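Local structure of elongation factor G (Thermus thermophilus, 2DY1) at residues G140-Y143 / A144-D148. The protein binds GTP and magnesium and probably acts as a GTPase that drives the elongation phase of protein synthesis. Residues are numbered along the deposited sequence; the frame is centred on the assembly and turned at random.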
ATOM      1  N   GLY A 140       6.953  16.080  26.245  1.00 24.02           N
ATOM      2  CA  GLY A 140       5.516  15.863  26.344  1.00 20.85           C
ATOM      3  C   GLY A 140       4.891  15.468  27.672  1.00 15.36           C
ATOM      4  O   GLY A 140       5.570  15.310  28.675  1.00 20.91           O
ATOM      5  N   ASP A 141       3.570  15.313  27.655  1.00 15.05           N
ATOM      6  CA  ASP A 141       2.798  14.958  28.846  1.00 12.00           C
ATOM      7  C   ASP A 141       2.319  13.511  28.724  1.00 14.53           C
ATOM      8  O   ASP A 141       1.297  13.221  28.088  1.00 14.58           O
ATOM      9  CB  ASP A 141       1.591  15.896  28.994  1.00 16.63           C
ATOM     10  CG  ASP A 141       0.752  15.576  30.225  1.00 16.43           C
ATOM     11  OD1 ASP A 141       1.070  14.589  30.914  1.00 16.10           O
ATOM     12  OD2 ASP A 141      -0.225  16.302  30.514  1.00 15.22           O
ATOM     13  N   TYR A 142       3.054  12.616  29.362  1.00 13.86           N
ATOM     14  CA  TYR A 142       2.745  11.196  29.295  1.00 14.99           C
ATOM     15  C   TYR A 142       1.368  10.835  29.830  1.00 12.26           C
ATOM     16  O   TYR A 142       0.694   9.972  29.282  1.00 14.52           O
ATOM     17  CB  TYR A 142       3.798  10.412  30.065  1.00 13.53           C
ATOM     18  CG  TYR A 142       3.736   8.923  29.862  1.00 11.67           C
ATOM     19  CD1 TYR A 142       4.276   8.343  28.712  1.00 15.82           C
ATOM     20  CD2 TYR A 142       3.176   8.095  30.824  1.00 12.59           C
ATOM     21  CE1 TYR A 142       4.262   6.963  28.533  1.00 17.13           C
ATOM     22  CE2 TYR A 142       3.156   6.700  30.644  1.00 12.72           C
ATOM     23  CZ  TYR A 142       3.704   6.157  29.502  1.00 16.04           C
ATOM     24  OH  TYR A 142       3.729   4.786  29.348  1.00 17.91           O
ATOM     25  N   TYR A 143       0.941  11.495  30.899  1.00 12.40           N
ATOM     26  CA  TYR A 143      -0.346  11.178  31.479  1.00 13.19           C
ATOM     27  C   TYR A 143      -1.506  11.573  30.583  1.00 12.16           C
ATOM     28  O   TYR A 143      -2.477  10.831  30.481  1.00 13.69           O
ATOM     29  CB  TYR A 143      -0.440  11.801  32.870  1.00 13.81           C
ATOM     30  CG  TYR A 143       0.596  11.189  33.781  1.00 13.64           C
ATOM     31  CD1 TYR A 143       1.885  11.726  33.879  1.00 17.09           C
ATOM     32  CD2 TYR A 143       0.322  10.002  34.451  1.00 14.03           C
ATOM     33  CE1 TYR A 143       2.880  11.081  34.626  1.00 14.36           C
ATOM     34  CE2 TYR A 143       1.298   9.349  35.196  1.00 13.74           C
ATOM     35  CZ  TYR A 143       2.574   9.895  35.277  1.00 17.05           C
ATOM     36  OH  TYR A 143       3.529   9.244  36.022  1.00 17.68           O
ATOM     37  N   ALA A 144      -1.397  12.717  29.911  1.00 12.57           N
ATOM     38  CA  ALA A 144      -2.440  13.141  28.994  1.00 14.37           C
ATOM     39  C   ALA A 144      -2.422  12.181  27.798  1.00 14.33           C
ATOM     40  O   ALA A 144      -3.468  11.870  27.234  1.00 14.91           O
ATOM     41  CB  ALA A 144      -2.197  14.581  28.532  1.00 14.08           C
ATOM     42  N   LEU A 145      -1.230  11.720  27.414  1.00 13.29           N
ATOM     43  CA  LEU A 145      -1.114  10.784  26.297  1.00 12.81           C
ATOM     44  C   LEU A 145      -1.834   9.488  26.644  1.00 12.85           C
ATOM     45  O   LEU A 145      -2.565   8.963  25.819  1.00 13.39           O
ATOM     46  CB  LEU A 145       0.357  10.505  25.976  1.00 12.75           C
ATOM     47  CG  LEU A 145       0.567   9.423  24.907  1.00 15.72           C
ATOM     48  CD1 LEU A 145      -0.064   9.835  23.582  1.00 16.47           C
ATOM     49  CD2 LEU A 145       2.056   9.191  24.727  1.00 16.32           C
ATOM     50  N   LEU A 146      -1.660   8.983  27.864  1.00 12.00           N
ATOM     51  CA  LEU A 146      -2.375   7.758  28.244  1.00 13.66           C
ATOM     52  C   LEU A 146      -3.893   7.958  28.113  1.00 15.47           C
ATOM     53  O   LEU A 146      -4.605   7.064  27.648  1.00 15.99           O
ATOM     54  CB  LEU A 146      -2.037   7.345  29.675  1.00 13.31           C
ATOM     55  CG  LEU A 146      -0.624   6.831  29.947  1.00 13.38           C
ATOM     56  CD1 LEU A 146      -0.515   6.387  31.410  1.00 14.41           C
ATOM     57  CD2 LEU A 146      -0.339   5.646  29.019  1.00 13.91           C
ATOM     58  N   GLU A 147      -4.400   9.122  28.531  1.00 14.23           N
ATOM     59  CA  GLU A 147      -5.838   9.369  28.410  1.00 16.28           C
ATOM     60  C   GLU A 147      -6.250   9.397  26.939  1.00 16.59           C
ATOM     61  O   GLU A 147      -7.302   8.878  26.559  1.00 17.67           O
ATOM     62  CB  GLU A 147      -6.223  10.694  29.072  1.00 18.90           C
ATOM     63  CG  GLU A 147      -5.975  10.722  30.568  1.00 28.22           C
ATOM     64  CD  GLU A 147      -6.559  11.957  31.231  1.00 50.69           C
ATOM     65  OE1 GLU A 147      -6.195  12.237  32.395  1.00 60.59           O
ATOM     66  OE2 GLU A 147      -7.392  12.641  30.594  1.00 60.75           O
ATOM     67  N   ASP A 148      -5.419  10.003  26.105  1.00 15.21           N
ATOM     68  CA  ASP A 148      -5.717  10.083  24.684  1.00 14.04           C
ATOM     69  C   ASP A 148      -5.683   8.693  24.057  1.00 16.27           C
ATOM     70  O   ASP A 148      -6.487   8.385  23.187  1.00 18.24           O
ATOM     71  CB  ASP A 148      -4.715  10.982  23.963  1.00 17.22           C
ATOM     72  CG  ASP A 148      -4.851  12.449  24.341  1.00 20.67           C
ATOM     73  OD1 ASP A 148      -5.867  12.832  24.974  1.00 21.66           O
ATOM     74  OD2 ASP A 148      -3.933  13.216  23.980  1.00 21.99           O
TER
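Leu145 N donates to Asp141 O (3.0 Å), Leu146 N to Tyr142 O and Glu147 N to Tyr143 O, three successive i to i+4 bonds that wind the first turns of helix 142-153. Asp141 is the N-cap of this helix. With CG anti to the backbone N (chi1 -180°), its carboxylate reaches forward over the opening turn, and OD1 takes two weak bonds, one from Tyr143 N at 3.1 Å and a straighter one from Ala144 N at 3.3 Å. Aspartate suits the place because a short side chain carrying an acceptor can meet amides of the first turn, which have no preceding helical turn to supply i-4 carbonyls, and its negative charge probably interacts well with the positive end of the helix dipole. OD2 lies 3.3 Å from the CB of Ala144, a methyl small enough to sit beside the carboxylate. The helix belongs to the P-loop GTPase domain, packing on its central beta sheet: Tyr142 lies against strands 129-134, 156-165 and 248-252, while the leucines bring branched hydrocarbon, Leu145 to 129-134 and Leu146 to 156-165 and 248-252; Glu147 is exposed to solvent. One turn apart, Tyr142 and Leu146 cross obliquely, CE2 of the ring lying 3.8 Å from CD1 of the leucine. A chi1 of -169° leans the long, flat ring forward along the helix and down to the sheet, where its OH is hydrogen-bonded to Asp160 O. Putting an alanine in place of Tyr142 would probably leave Leu146 CD1 without its aromatic neighbour and Asp160 O without this hydroxyl partner. Tyr143 slants its partly exposed ring back toward the helix start, offering apolar surface to Leu161 and Pro162 and a pi cloud to the Arg200 guanidinium, a cation-pi contact.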